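PDB 5NY5: 3,4-dihydroxybenzoate decarboxylase from Enterobacter cloacae, which catalyses the decarboxylation of 3,4-dihydroxybenzoate and, in reverse, the para-carboxylation of catechols, as a UbiD-family enzyme dependent on prenylated FMN. Local coordinates for residues V105-V110 against Q242-V248; L212-I216 against A237-R241; I143-F148 against T281-M287; V273-D278 against A297-V303. One frame throughout, in Å; residues are numbered along the deposited sequence.

Interaction 1: V105-V110 against Q242-V248; sequences VAPVVV and QQPVELV
Leu247 O is approached by two neighbouring groups of the other strand: it accepts the N-H of Val110, N to O 2.6 Å, and a CA-H...O contact from Val109 CA at 3.2 Å. One step back, Val108 works in both directions, its N donating to Val245 O (2.9 Å) and its O accepting from Leu247 N (2.7 Å). This is the ladder of a parallel pair, and it makes 108-110 an outermost strand of a small mixed sheet in which 246-249 is central, bonded on its other side through Glu246 to Ala259 and Val248 to Ala257. The strands twist across each other at 48°. On the face carrying Val108 and Glu246, Val110 CG1 lies 4.0 Å from Glu246 CG. Beside the other face, Pro107 and Leu247 run side by side, CB to CD1 3.8 Å, and Leu247 continues onto Leu234 of helix 234-241. That helix ends in a Schellman motif with Gln242 as C-prime residue. Just beyond it, Pro244 CB touches Ala106 O at 3.3 Å and the CG2 methyl of Val108 at 3.9 Å; chi1 of 171° sets this methyl anti to the carbonyl carbon, beside the proline.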
loop_
_atom_site.group_PDB
_atom_site.type_symbol
_atom_site.label_atom_id
_atom_site.label_comp_id
_atom_site.label_asym_id
_atom_site.label_seq_id
_atom_site.Cartn_x
_atom_site.Cartn_y
_atom_site.Cartn_z
ATOM N N VAL A 105 -6.458 2.788 51.632
ATOM C CA VAL A 105 -6.552 2.610 53.076
ATOM C C VAL A 105 -5.772 1.354 53.433
ATOM O O VAL A 105 -6.103 0.257 52.964
ATOM C CB VAL A 105 -8.010 2.512 53.551
ATOM C CG1 VAL A 105 -8.061 2.151 55.026
ATOM C CG2 VAL A 105 -8.732 3.825 53.300
ATOM N N ALA A 106 -4.746 1.515 54.264
ATOM C CA ALA A 106 -3.792 0.447 54.499
ATOM C C ALA A 106 -4.420 -0.688 55.305
ATOM O O ALA A 106 -5.277 -0.455 56.161
ATOM C CB ALA A 106 -2.566 0.982 55.233
ATOM N N PRO A 107 -4.007 -1.926 55.050
ATOM C CA PRO A 107 -4.518 -3.056 55.832
ATOM C C PRO A 107 -4.017 -3.018 57.271
ATOM O O PRO A 107 -3.112 -2.266 57.635
ATOM C CB PRO A 107 -3.984 -4.279 55.084
ATOM C CG PRO A 107 -2.806 -3.773 54.317
ATOM C CD PRO A 107 -3.136 -2.362 53.947
ATOM N N VAL A 108 -4.632 -3.862 58.096
ATOM C CA VAL A 108 -4.343 -3.937 59.524
ATOM C C VAL A 108 -4.260 -5.402 59.929
ATOM O O VAL A 108 -5.081 -6.220 59.500
ATOM C CB VAL A 108 -5.413 -3.199 60.357
ATOM C CG1 VAL A 108 -5.217 -3.464 61.836
ATOM C CG2 VAL A 108 -5.373 -1.707 60.074
ATOM N N VAL A 109 -3.270 -5.736 60.755
ATOM C CA VAL A 109 -3.125 -7.097 61.258
ATOM C C VAL A 109 -4.013 -7.279 62.481
ATOM O O VAL A 109 -4.193 -6.356 63.285
ATOM C CB VAL A 109 -1.651 -7.404 61.578
ATOM C CG1 VAL A 109 -0.787 -7.179 60.350
ATOM C CG2 VAL A 109 -1.160 -6.555 62.739
ATOM N N VAL A 110 -4.597 -8.467 62.611
ATOM C CA VAL A 110 -5.486 -8.784 63.729
ATOM C C VAL A 110 -5.152 -10.173 64.250
ATOM O O VAL A 110 -4.616 -11.019 63.522
ATOM C CB VAL A 110 -6.975 -8.718 63.326
ATOM C CG1 VAL A 110 -7.339 -7.336 62.809
ATOM C CG2 VAL A 110 -7.301 -9.785 62.298
ATOM N N GLN A 242 -13.997 1.933 52.793
ATOM C CA GLN A 242 -13.734 2.849 53.907
ATOM C C GLN A 242 -13.511 2.074 55.202
ATOM O O GLN A 242 -13.887 2.512 56.290
ATOM C CB GLN A 242 -14.860 3.872 54.060
ATOM C CG GLN A 242 -14.875 4.931 52.977
ATOM C CD GLN A 242 -13.604 5.755 52.960
ATOM O OE1 GLN A 242 -12.710 5.524 52.146
ATOM N NE2 GLN A 242 -13.518 6.729 53.859
ATOM N N GLN A 243 -12.891 0.907 55.075
ATOM C CA GLN A 243 -12.648 -0.006 56.180
ATOM C C GLN A 243 -11.424 -0.849 55.851
ATOM O O GLN A 243 -11.416 -1.557 54.836
ATOM C CB GLN A 243 -13.870 -0.891 56.424
ATOM C CG GLN A 243 -13.719 -1.854 57.578
ATOM C CD GLN A 243 -13.792 -1.166 58.922
ATOM O OE1 GLN A 243 -14.405 -0.107 59.060
ATOM N NE2 GLN A 243 -13.165 -1.765 59.925
ATOM N N PRO A 244 -10.376 -0.795 56.669
ATOM C CA PRO A 244 -9.128 -1.485 56.318
ATOM C C PRO A 244 -9.311 -2.991 56.206
ATOM O O PRO A 244 -10.076 -3.605 56.952
ATOM C CB PRO A 244 -8.186 -1.119 57.472
ATOM C CG PRO A 244 -9.079 -0.680 58.577
ATOM C CD PRO A 244 -10.257 -0.042 57.924
ATOM N N VAL A 245 -8.598 -3.582 55.247
ATOM C CA VAL A 245 -8.585 -5.031 55.098
ATOM C C VAL A 245 -7.818 -5.645 56.259
ATOM O O VAL A 245 -6.715 -5.200 56.600
ATOM C CB VAL A 245 -7.964 -5.423 53.749
ATOM C CG1 VAL A 245 -7.931 -6.934 53.592
ATOM C CG2 VAL A 245 -8.731 -4.780 52.612
ATOM N N GLU A 246 -8.395 -6.672 56.873
ATOM C CA GLU A 246 -7.800 -7.289 58.049
ATOM C C GLU A 246 -6.908 -8.459 57.655
ATOM O O GLU A 246 -7.269 -9.275 56.803
ATOM C CB GLU A 246 -8.891 -7.755 59.015
ATOM C CG GLU A 246 -9.658 -6.611 59.659
ATOM C CD GLU A 246 -10.931 -7.065 60.346
ATOM O OE1 GLU A 246 -11.803 -6.210 60.603
ATOM O OE2 GLU A 246 -11.062 -8.274 60.627
ATOM N N LEU A 247 -5.736 -8.528 58.281
ATOM C CA LEU A 247 -4.761 -9.577 58.030
ATOM C C LEU A 247 -4.508 -10.365 59.307
ATOM O O LEU A 247 -4.610 -9.831 60.415
ATOM C CB LEU A 247 -3.444 -8.996 57.508
ATOM C CG LEU A 247 -3.540 -8.221 56.194
ATOM C CD1 LEU A 247 -2.212 -7.579 55.840
ATOM C CD2 LEU A 247 -4.003 -9.137 55.078
ATOM N N VAL A 248 -4.174 -11.640 59.142
ATOM C CA VAL A 248 -3.908 -12.537 60.259
ATOM C C VAL A 248 -2.596 -13.259 59.994
ATOM O O VAL A 248 -2.319 -13.663 58.860
ATOM C CB VAL A 248 -5.063 -13.542 60.468
ATOM C CG1 VAL A 248 -5.397 -14.256 59.169
ATOM C CG2 VAL A 248 -4.717 -14.547 61.559
#

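Interaction 2: L212-I216 against A237-R241; sequences LDPAI and AGALR
Ala215 and Ala237 bring two helices together with their CA atoms only 4.8 Å apart, the first turn of helix 214-219 lying against the later part of helix 234-241. The small side chains allow this closeness: both CA-CB bonds point toward the partner and the CB atoms meet at 4.0 Å. The methyl of Ala237 also rests against the CG1 branch of Ile216, at 3.6 Å, and Leu240 lays its CD1 on the Ala215 methyl. Ile216 packs in turn on Leu153 of strand 148-157, its side chain about 7 Å from that of Ile169, a prenylated FMN-binding residue. Beside this apolar patch, Asp213 and Arg241 reach for each other from opposite directions. Arg241 presents its guanidinium side-on: NH2 donates to Asp213 OD1 (2.7 Å) and NE to Asp213 OD2 (2.9 Å), each bond using the syn lone pair of its oxygen. The two flat groups are nearly coplanar, 12° apart. A bend at chi2 (-56°) curls the arginine chain back so that NE also passes the Ala215 methyl. Asp213 is the N-cap of helix 214-219 as well. With CG anti to the backbone N (chi1 -170°), its OD1 takes the N-H of Ala215 at 3.1 Å, from above the carboxylate plane. Arg241 NH1 is held by Leu85 O. Three donors therefore fix the carboxylate's rotation, and the buried Asp213 has its charge opposed by both the guanidinium and the start of a helix, an environment that would probably favour its ionised form.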
loop_
_atom_site.group_PDB
_atom_site.type_symbol
_atom_site.label_atom_id
_atom_site.label_comp_id
_atom_site.label_asym_id
_atom_site.label_seq_id
_atom_site.Cartn_x
_atom_site.Cartn_y
_atom_site.Cartn_z
ATOM N N LEU A 212 -13.105 -14.032 48.661
ATOM C CA LEU A 212 -12.807 -12.717 49.205
ATOM C C LEU A 212 -13.906 -11.729 48.852
ATOM O O LEU A 212 -14.774 -11.992 48.016
ATOM C CB LEU A 212 -11.469 -12.191 48.672
ATOM C CG LEU A 212 -10.335 -13.208 48.593
ATOM C CD1 LEU A 212 -9.172 -12.635 47.807
ATOM C CD2 LEU A 212 -9.900 -13.613 49.987
ATOM N N ASP A 213 -13.855 -10.586 49.522
ATOM C CA ASP A 213 -14.589 -9.414 49.080
ATOM C C ASP A 213 -14.224 -9.117 47.625
ATOM O O ASP A 213 -13.033 -9.045 47.296
ATOM C CB ASP A 213 -14.237 -8.223 49.977
ATOM C CG ASP A 213 -15.123 -7.009 49.745
ATOM O OD1 ASP A 213 -15.863 -6.966 48.743
ATOM O OD2 ASP A 213 -15.069 -6.077 50.573
ATOM N N PRO A 214 -15.202 -8.980 46.729
ATOM C CA PRO A 214 -14.876 -8.594 45.348
ATOM C C PRO A 214 -14.023 -7.344 45.258
ATOM O O PRO A 214 -13.243 -7.204 44.308
ATOM C CB PRO A 214 -16.256 -8.387 44.717
ATOM C CG PRO A 214 -17.137 -9.313 45.469
ATOM C CD PRO A 214 -16.624 -9.331 46.883
ATOM N N ALA A 215 -14.138 -6.435 46.229
ATOM C CA ALA A 215 -13.279 -5.258 46.245
ATOM C C ALA A 215 -11.808 -5.648 46.316
ATOM O O ALA A 215 -10.953 -4.982 45.723
ATOM C CB ALA A 215 -13.651 -4.351 47.416
ATOM N N ILE A 216 -11.494 -6.729 47.029
ATOM C CA ILE A 216 -10.107 -7.171 47.120
ATOM C C ILE A 216 -9.640 -7.735 45.785
ATOM O O ILE A 216 -8.587 -7.350 45.265
ATOM C CB ILE A 216 -9.941 -8.196 48.255
ATOM C CG1 ILE A 216 -10.279 -7.559 49.604
ATOM C CG2 ILE A 216 -8.531 -8.753 48.259
ATOM C CD1 ILE A 216 -10.040 -8.467 50.793
ATOM N N ALA A 237 -9.039 -1.957 48.110
ATOM C CA ALA A 237 -10.234 -2.517 48.732
ATOM C C ALA A 237 -10.589 -1.777 50.014
ATOM O O ALA A 237 -11.763 -1.474 50.260
ATOM C CB ALA A 237 -10.033 -4.004 49.013
ATOM N N GLY A 238 -9.587 -1.473 50.842
ATOM C CA GLY A 238 -9.845 -0.695 52.041
ATOM C C GLY A 238 -10.435 0.667 51.732
ATOM O O GLY A 238 -11.310 1.153 52.451
ATOM N N ALA A 239 -9.969 1.298 50.655
ATOM C CA ALA A 239 -10.532 2.584 50.259
ATOM C C ALA A 239 -11.936 2.419 49.690
ATOM O O ALA A 239 -12.806 3.268 49.915
ATOM C CB ALA A 239 -9.619 3.266 49.244
ATOM N N LEU A 240 -12.174 1.332 48.954
ATOM C CA LEU A 240 -13.493 1.101 48.376
ATOM C C LEU A 240 -14.542 0.821 49.444
ATOM O O LEU A 240 -15.729 1.091 49.226
ATOM C CB LEU A 240 -13.428 -0.055 47.381
ATOM C CG LEU A 240 -12.773 0.253 46.035
ATOM C CD1 LEU A 240 -12.234 -1.016 45.406
ATOM C CD2 LEU A 240 -13.771 0.925 45.107
ATOM N N ARG A 241 -14.136 0.286 50.596
ATOM C CA ARG A 241 -15.062 0.015 51.687
ATOM C C ARG A 241 -14.958 1.007 52.834
ATOM O O ARG A 241 -15.763 0.926 53.768
ATOM C CB ARG A 241 -14.844 -1.400 52.245
ATOM C CG ARG A 241 -14.938 -2.519 51.220
ATOM C CD ARG A 241 -16.260 -2.500 50.477
ATOM N NE ARG A 241 -16.422 -3.687 49.643
ATOM C CZ ARG A 241 -17.379 -3.838 48.734
ATOM N NH1 ARG A 241 -18.264 -2.871 48.534
ATOM N NH2 ARG A 241 -17.450 -4.952 48.024
#

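Interaction 3: I143-F148 against T281-M287; sequences IDAGPF and TNTGHAM
Ile143 meets the 281-287 segment with both backbone and side chain: its O accepts from Thr283 OG1 at 2.7 Å, the hydroxyl standing above the carbonyl plane, while its CD1 comes within 3.6 Å of His285 ND1, the two side chains crossing obliquely. CG1 lies between the backbone N and the carbonyl carbon (chi1 68°), which turns the CD1 end to the histidine; Pro477 of a second subunit also packs on Ile143. Ala145 is gripped at both its polar backbone atoms. Its N donates to Ala286 O (3.0 Å), its O accepts from Thr281 OG1 (2.8 Å), and its methyl touches His285 O at 3.3 Å. Met287, a selenomethionine in this crystal, folds over one face of the Phe148 ring. Chi1 of -134° and an extended chi2 (-163°) carry CG and SE over that face, CG in a CH-pi contact and SE, 4.0 Å from the centroid, in a Met-aromatic one. Phe148 starts strand 148-157 of the antiparallel FMN-binding-like sheet, and both it and Met287 pack on Arg171, a residue that binds prenylated FMN in the cofactor-bound enzyme, which is consistent with a second-shell place behind the cofactor site.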
loop_
_atom_site.group_PDB
_atom_site.type_symbol
_atom_site.label_atom_id
_atom_site.label_comp_id
_atom_site.label_asym_id
_atom_site.label_seq_id
_atom_site.Cartn_x
_atom_site.Cartn_y
_atom_site.Cartn_z
ATOM N N ILE A 143 -9.909 -31.599 28.878
ATOM C CA ILE A 143 -8.519 -31.638 28.433
ATOM C C ILE A 143 -7.618 -30.743 29.279
ATOM O O ILE A 143 -6.487 -30.449 28.874
ATOM C CB ILE A 143 -8.397 -31.270 26.946
ATOM C CG1 ILE A 143 -8.738 -29.798 26.730
ATOM C CG2 ILE A 143 -9.293 -32.161 26.099
ATOM C CD1 ILE A 143 -8.485 -29.313 25.322
ATOM N N ASP A 144 -8.089 -30.300 30.442
ATOM C CA ASP A 144 -7.259 -29.493 31.322
ATOM C C ASP A 144 -6.124 -30.329 31.905
ATOM O O ASP A 144 -6.187 -31.560 31.964
ATOM C CB ASP A 144 -8.099 -28.893 32.450
ATOM C CG ASP A 144 -8.972 -27.747 31.983
ATOM O OD1 ASP A 144 -9.094 -27.546 30.755
ATOM O OD2 ASP A 144 -9.540 -27.044 32.846
ATOM N N ALA A 145 -5.070 -29.639 32.343
ATOM C CA ALA A 145 -3.929 -30.325 32.935
ATOM C C ALA A 145 -4.282 -31.003 34.250
ATOM O O ALA A 145 -3.583 -31.933 34.662
ATOM C CB ALA A 145 -2.780 -29.343 33.155
ATOM N N GLY A 146 -5.348 -30.561 34.907
ATOM C CA GLY A 146 -5.756 -31.100 36.180
ATOM C C GLY A 146 -6.686 -30.130 36.873
ATOM O O GLY A 146 -7.015 -29.069 36.332
ATOM N N PRO A 147 -7.144 -30.478 38.071
ATOM C CA PRO A 147 -7.978 -29.543 38.836
ATOM C C PRO A 147 -7.238 -28.239 39.092
ATOM O O PRO A 147 -6.035 -28.226 39.348
ATOM C CB PRO A 147 -8.270 -30.303 40.136
ATOM C CG PRO A 147 -7.300 -31.443 40.164
ATOM C CD PRO A 147 -7.003 -31.777 38.744
ATOM N N PHE A 148 -7.976 -27.135 39.010
ATOM C CA PHE A 148 -7.398 -25.799 39.038
ATOM C C PHE A 148 -8.096 -24.928 40.071
ATOM O O PHE A 148 -9.321 -24.972 40.210
ATOM C CB PHE A 148 -7.509 -25.118 37.664
ATOM C CG PHE A 148 -6.257 -25.185 36.839
ATOM C CD1 PHE A 148 -5.221 -24.296 37.059
ATOM C CD2 PHE A 148 -6.128 -26.118 35.823
ATOM C CE1 PHE A 148 -4.071 -24.348 36.296
ATOM C CE2 PHE A 148 -4.982 -26.176 35.055
ATOM C CZ PHE A 148 -3.951 -25.290 35.293
ATOM N N THR A 281 -1.995 -35.892 33.517
ATOM C CA THR A 281 -3.025 -36.013 32.496
ATOM C C THR A 281 -2.482 -36.148 31.084
ATOM O O THR A 281 -3.107 -36.821 30.263
ATOM C CB THR A 281 -3.966 -34.804 32.546
ATOM O OG1 THR A 281 -3.197 -33.599 32.476
ATOM C CG2 THR A 281 -4.771 -34.814 33.836
ATOM N N ASN A 282 -1.344 -35.517 30.783
ATOM C CA ASN A 282 -0.695 -35.610 29.474
ATOM C C ASN A 282 -1.605 -35.140 28.345
ATOM O O ASN A 282 -1.513 -35.628 27.215
ATOM C CB ASN A 282 -0.198 -37.033 29.198
ATOM C CG ASN A 282 0.853 -37.486 30.191
ATOM O OD1 ASN A 282 1.605 -36.675 30.730
ATOM N ND2 ASN A 282 0.911 -38.788 30.435
ATOM N N THR A 283 -2.492 -34.190 28.631
ATOM C CA THR A 283 -3.337 -33.618 27.592
ATOM C C THR A 283 -2.613 -32.571 26.759
ATOM O O THR A 283 -3.211 -32.024 25.827
ATOM C CB THR A 283 -4.596 -32.995 28.204
ATOM O OG1 THR A 283 -4.228 -31.942 29.102
ATOM C CG2 THR A 283 -5.401 -34.040 28.958
ATOM N N GLY A 284 -1.352 -32.275 27.071
ATOM C CA GLY A 284 -0.611 -31.240 26.382
ATOM C C GLY A 284 -1.099 -29.832 26.624
ATOM O O GLY A 284 -0.427 -28.884 26.204
ATOM N N HIS A 285 -2.236 -29.658 27.289
ATOM C CA HIS A 285 -2.813 -28.350 27.536
ATOM C C HIS A 285 -2.840 -28.060 29.028
ATOM O O HIS A 285 -2.730 -28.960 29.865
ATOM C CB HIS A 285 -4.231 -28.252 26.966
ATOM C CG HIS A 285 -4.305 -28.486 25.492
ATOM N ND1 HIS A 285 -4.933 -29.583 24.943
ATOM C CD2 HIS A 285 -3.823 -27.768 24.451
ATOM C CE1 HIS A 285 -4.840 -29.527 23.627
ATOM N NE2 HIS A 285 -4.169 -28.437 23.303
ATOM N N ALA A 286 -2.990 -26.778 29.352
ATOM C CA ALA A 286 -3.110 -26.351 30.737
ATOM C C ALA A 286 -4.557 -26.009 31.058
ATOM O O ALA A 286 -5.228 -26.729 31.802
ATOM C CB ALA A 286 -2.208 -25.146 31.009
HETATM N N MSE A 287 -5.045 -24.921 30.476
HETATM C CA MSE A 287 -6.351 -24.385 30.813
HETATM C C MSE A 287 -6.862 -23.487 29.695
HETATM O O MSE A 287 -6.070 -22.959 28.918
HETATM C CB MSE A 287 -6.264 -23.590 32.113
HETATM C CG MSE A 287 -7.351 -23.877 33.118
HETATM SE SE MSE A 287 -7.421 -22.455 34.436
HETATM C CE MSE A 287 -8.707 -21.283 33.564
#

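Interaction 4: V273-D278 against A297-V303; sequences VRVRED and ANPSLPV
Val275 and Leu301 form a single antiparallel bridge, a hydrogen-bonded pair that carries on beyond the ends of the paired strands 263-269 and 303-311 in the FMN-binding-like domain. Its two backbone bonds are Val275 N to Leu301 O, 3.0 Å, and Leu301 N to Val275 O, 2.6 Å. Further along, Glu277 N donates to Asn298 O (2.9 Å), and the same oxygen receives a CA-H...O contact from Arg276. Polar side chains add to this. Glu277 OE1 returns a bond to Asn298 N at 3.0 Å through its anti lone pair, so backbone and carboxylate of one residue hold both polar backbone atoms of the other. Asn298 in turn closes an Asx turn, its OD1 accepting from Ser300 N, and this shapes the corner at Pro299. Arg276 forms a salt bridge with Asp278 and also approaches Asn282. Arg274, bent at chi2 (-58°), passes along Ser300, whose OG touches its CG at 3.3 Å; the guanidinium goes on to a salt bridge with Glu198. Three residues border the prenylated FMN site: Asn298 and Leu301 pack on Phe183, and the Glu277 side chain lies about 4 Å from that of Arg171, both of which bind the cofactor when it is present. Methyls also pack on carboxylate groups, Leu301 CD1 on Glu277 and Ala297 CB on Asp278. Among the apolar pairs, Val273 crosses Val303 at about a right angle. Val275 CG1, set between its own N and carbonyl carbon (chi1 75°), touches Val303 CG2 at 3.7 Å.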
loop_
_atom_site.group_PDB
_atom_site.type_symbol
_atom_site.label_atom_id
_atom_site.label_comp_id
_atom_site.label_asym_id
_atom_site.label_seq_id
_atom_site.Cartn_x
_atom_site.Cartn_y
_atom_site.Cartn_z
ATOM N N VAL A 273 13.195 -27.834 42.509
ATOM C CA VAL A 273 12.239 -28.777 41.947
ATOM C C VAL A 273 11.400 -28.078 40.888
ATOM O O VAL A 273 11.046 -26.899 41.021
ATOM C CB VAL A 273 11.362 -29.391 43.054
ATOM C CG1 VAL A 273 10.389 -28.366 43.609
ATOM C CG2 VAL A 273 10.617 -30.613 42.534
ATOM N N ARG A 274 11.099 -28.802 39.813
ATOM C CA ARG A 274 10.249 -28.308 38.744
ATOM C C ARG A 274 9.321 -29.424 38.297
ATOM O O ARG A 274 9.656 -30.608 38.391
ATOM C CB ARG A 274 11.066 -27.795 37.548
ATOM C CG ARG A 274 11.833 -26.519 37.828
ATOM C CD ARG A 274 10.895 -25.410 38.263
ATOM N NE ARG A 274 11.571 -24.440 39.117
ATOM C CZ ARG A 274 12.030 -23.268 38.698
ATOM N NH1 ARG A 274 11.880 -22.908 37.431
ATOM N NH2 ARG A 274 12.635 -22.451 39.549
ATOM N N VAL A 275 8.147 -29.035 37.809
ATOM C CA VAL A 275 7.152 -29.983 37.335
ATOM C C VAL A 275 6.533 -29.429 36.061
ATOM O O VAL A 275 6.517 -28.216 35.834
ATOM C CB VAL A 275 6.070 -30.258 38.409
ATOM C CG1 VAL A 275 5.106 -29.084 38.520
ATOM C CG2 VAL A 275 5.330 -31.544 38.108
ATOM N N ARG A 276 6.049 -30.328 35.210
ATOM C CA ARG A 276 5.262 -29.933 34.053
ATOM C C ARG A 276 3.786 -30.023 34.408
ATOM O O ARG A 276 3.368 -30.916 35.152
ATOM C CB ARG A 276 5.582 -30.790 32.826
ATOM C CG ARG A 276 5.194 -32.251 32.913
ATOM C CD ARG A 276 5.605 -32.968 31.635
ATOM N NE ARG A 276 5.221 -34.374 31.635
ATOM C CZ ARG A 276 4.074 -34.833 31.148
ATOM N NH1 ARG A 276 3.195 -33.993 30.619
ATOM N NH2 ARG A 276 3.807 -36.130 31.189
ATOM N N GLU A 277 3.006 -29.082 33.873
ATOM C CA GLU A 277 1.649 -28.858 34.364
ATOM C C GLU A 277 0.773 -30.093 34.189
ATOM O O GLU A 277 0.007 -30.451 35.092
ATOM C CB GLU A 277 1.043 -27.653 33.645
ATOM C CG GLU A 277 0.085 -26.829 34.482
ATOM C CD GLU A 277 -0.100 -25.431 33.929
ATOM O OE1 GLU A 277 0.521 -25.117 32.893
ATOM O OE2 GLU A 277 -0.859 -24.642 34.529
ATOM N N ASP A 278 0.878 -30.765 33.043
ATOM C CA ASP A 278 0.020 -31.896 32.713
ATOM C C ASP A 278 0.682 -33.238 33.010
ATOM O O ASP A 278 0.454 -34.211 32.284
ATOM C CB ASP A 278 -0.396 -31.827 31.246
ATOM C CG ASP A 278 0.786 -31.939 30.302
ATOM O OD1 ASP A 278 1.909 -31.567 30.702
ATOM O OD2 ASP A 278 0.593 -32.404 29.160
ATOM N N ALA A 297 0.417 -26.626 28.136
ATOM C CA ALA A 297 0.942 -26.922 29.460
ATOM C C ALA A 297 2.344 -26.352 29.624
ATOM O O ALA A 297 3.167 -26.406 28.706
ATOM C CB ALA A 297 0.957 -28.431 29.698
ATOM N N ASN A 298 2.614 -25.799 30.799
ATOM C CA ASN A 298 3.942 -25.269 31.084
ATOM C C ASN A 298 4.889 -26.419 31.409
ATOM O O ASN A 298 4.572 -27.252 32.261
ATOM C CB ASN A 298 3.884 -24.280 32.244
ATOM C CG ASN A 298 5.162 -23.475 32.396
ATOM O OD1 ASN A 298 6.266 -24.017 32.354
ATOM N ND2 ASN A 298 5.015 -22.168 32.575
ATOM N N PRO A 299 6.043 -26.507 30.749
ATOM C CA PRO A 299 6.940 -27.648 30.981
ATOM C C PRO A 299 7.699 -27.569 32.298
ATOM O O PRO A 299 8.039 -28.603 32.879
ATOM C CB PRO A 299 7.901 -27.590 29.785
ATOM C CG PRO A 299 7.252 -26.669 28.793
ATOM C CD PRO A 299 6.480 -25.690 29.607
ATOM N N SER A 300 7.977 -26.359 32.779
ATOM C CA SER A 300 8.772 -26.159 33.992
ATOM C C SER A 300 8.018 -25.205 34.913
ATOM O O SER A 300 7.999 -23.994 34.675
ATOM C CB SER A 300 10.160 -25.621 33.655
ATOM O OG SER A 300 10.944 -25.442 34.822
ATOM N N LEU A 301 7.406 -25.748 35.965
ATOM C CA LEU A 301 6.651 -24.944 36.909
ATOM C C LEU A 301 7.157 -25.148 38.331
ATOM O O LEU A 301 7.420 -26.285 38.739
ATOM C CB LEU A 301 5.156 -25.284 36.856
ATOM C CG LEU A 301 4.355 -24.530 35.798
ATOM C CD1 LEU A 301 2.880 -24.888 35.876
ATOM C CD2 LEU A 301 4.560 -23.037 35.966
ATOM N N PRO A 302 7.303 -24.075 39.104
ATOM C CA PRO A 302 7.667 -24.232 40.516
ATOM C C PRO A 302 6.535 -24.867 41.307
ATOM O O PRO A 302 5.355 -24.612 41.054
ATOM C CB PRO A 302 7.943 -22.796 40.976
ATOM C CG PRO A 302 7.192 -21.943 40.021
ATOM C CD PRO A 302 7.219 -22.660 38.707
ATOM N N VAL A 303 6.907 -25.701 42.274
ATOM C CA VAL A 303 5.960 -26.492 43.051
ATOM C C VAL A 303 5.714 -25.802 44.385
ATOM O O VAL A 303 6.660 -25.363 45.050
ATOM C CB VAL A 303 6.479 -27.925 43.260
ATOM C CG1 VAL A 303 5.647 -28.654 44.301
ATOM C CG2 VAL A 303 6.472 -28.684 41.945
#

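The four contacts form two pairs at separate places in the fold. Interactions 1 and 2 share helix 234-241 and what follows it: Gln243 N probably bonds Gly238 O, and Val245 packs on Ile216. Interaction 1 is a surface contact held by a backbone ladder; interaction 2 is buried and relies on small methyls and an ion pair. Interactions 3 and 4, centres 12 Å apart, also touch, with Gly284 N probably bonded to Asp278 OD2 and Phe148 against Glu277. Interaction 3 is buried and uses threonine hydroxyls and an aromatic face, whereas interaction 4 is only partly buried and chiefly backbone-bonded. Both of these border Arg171 of the cofactor site.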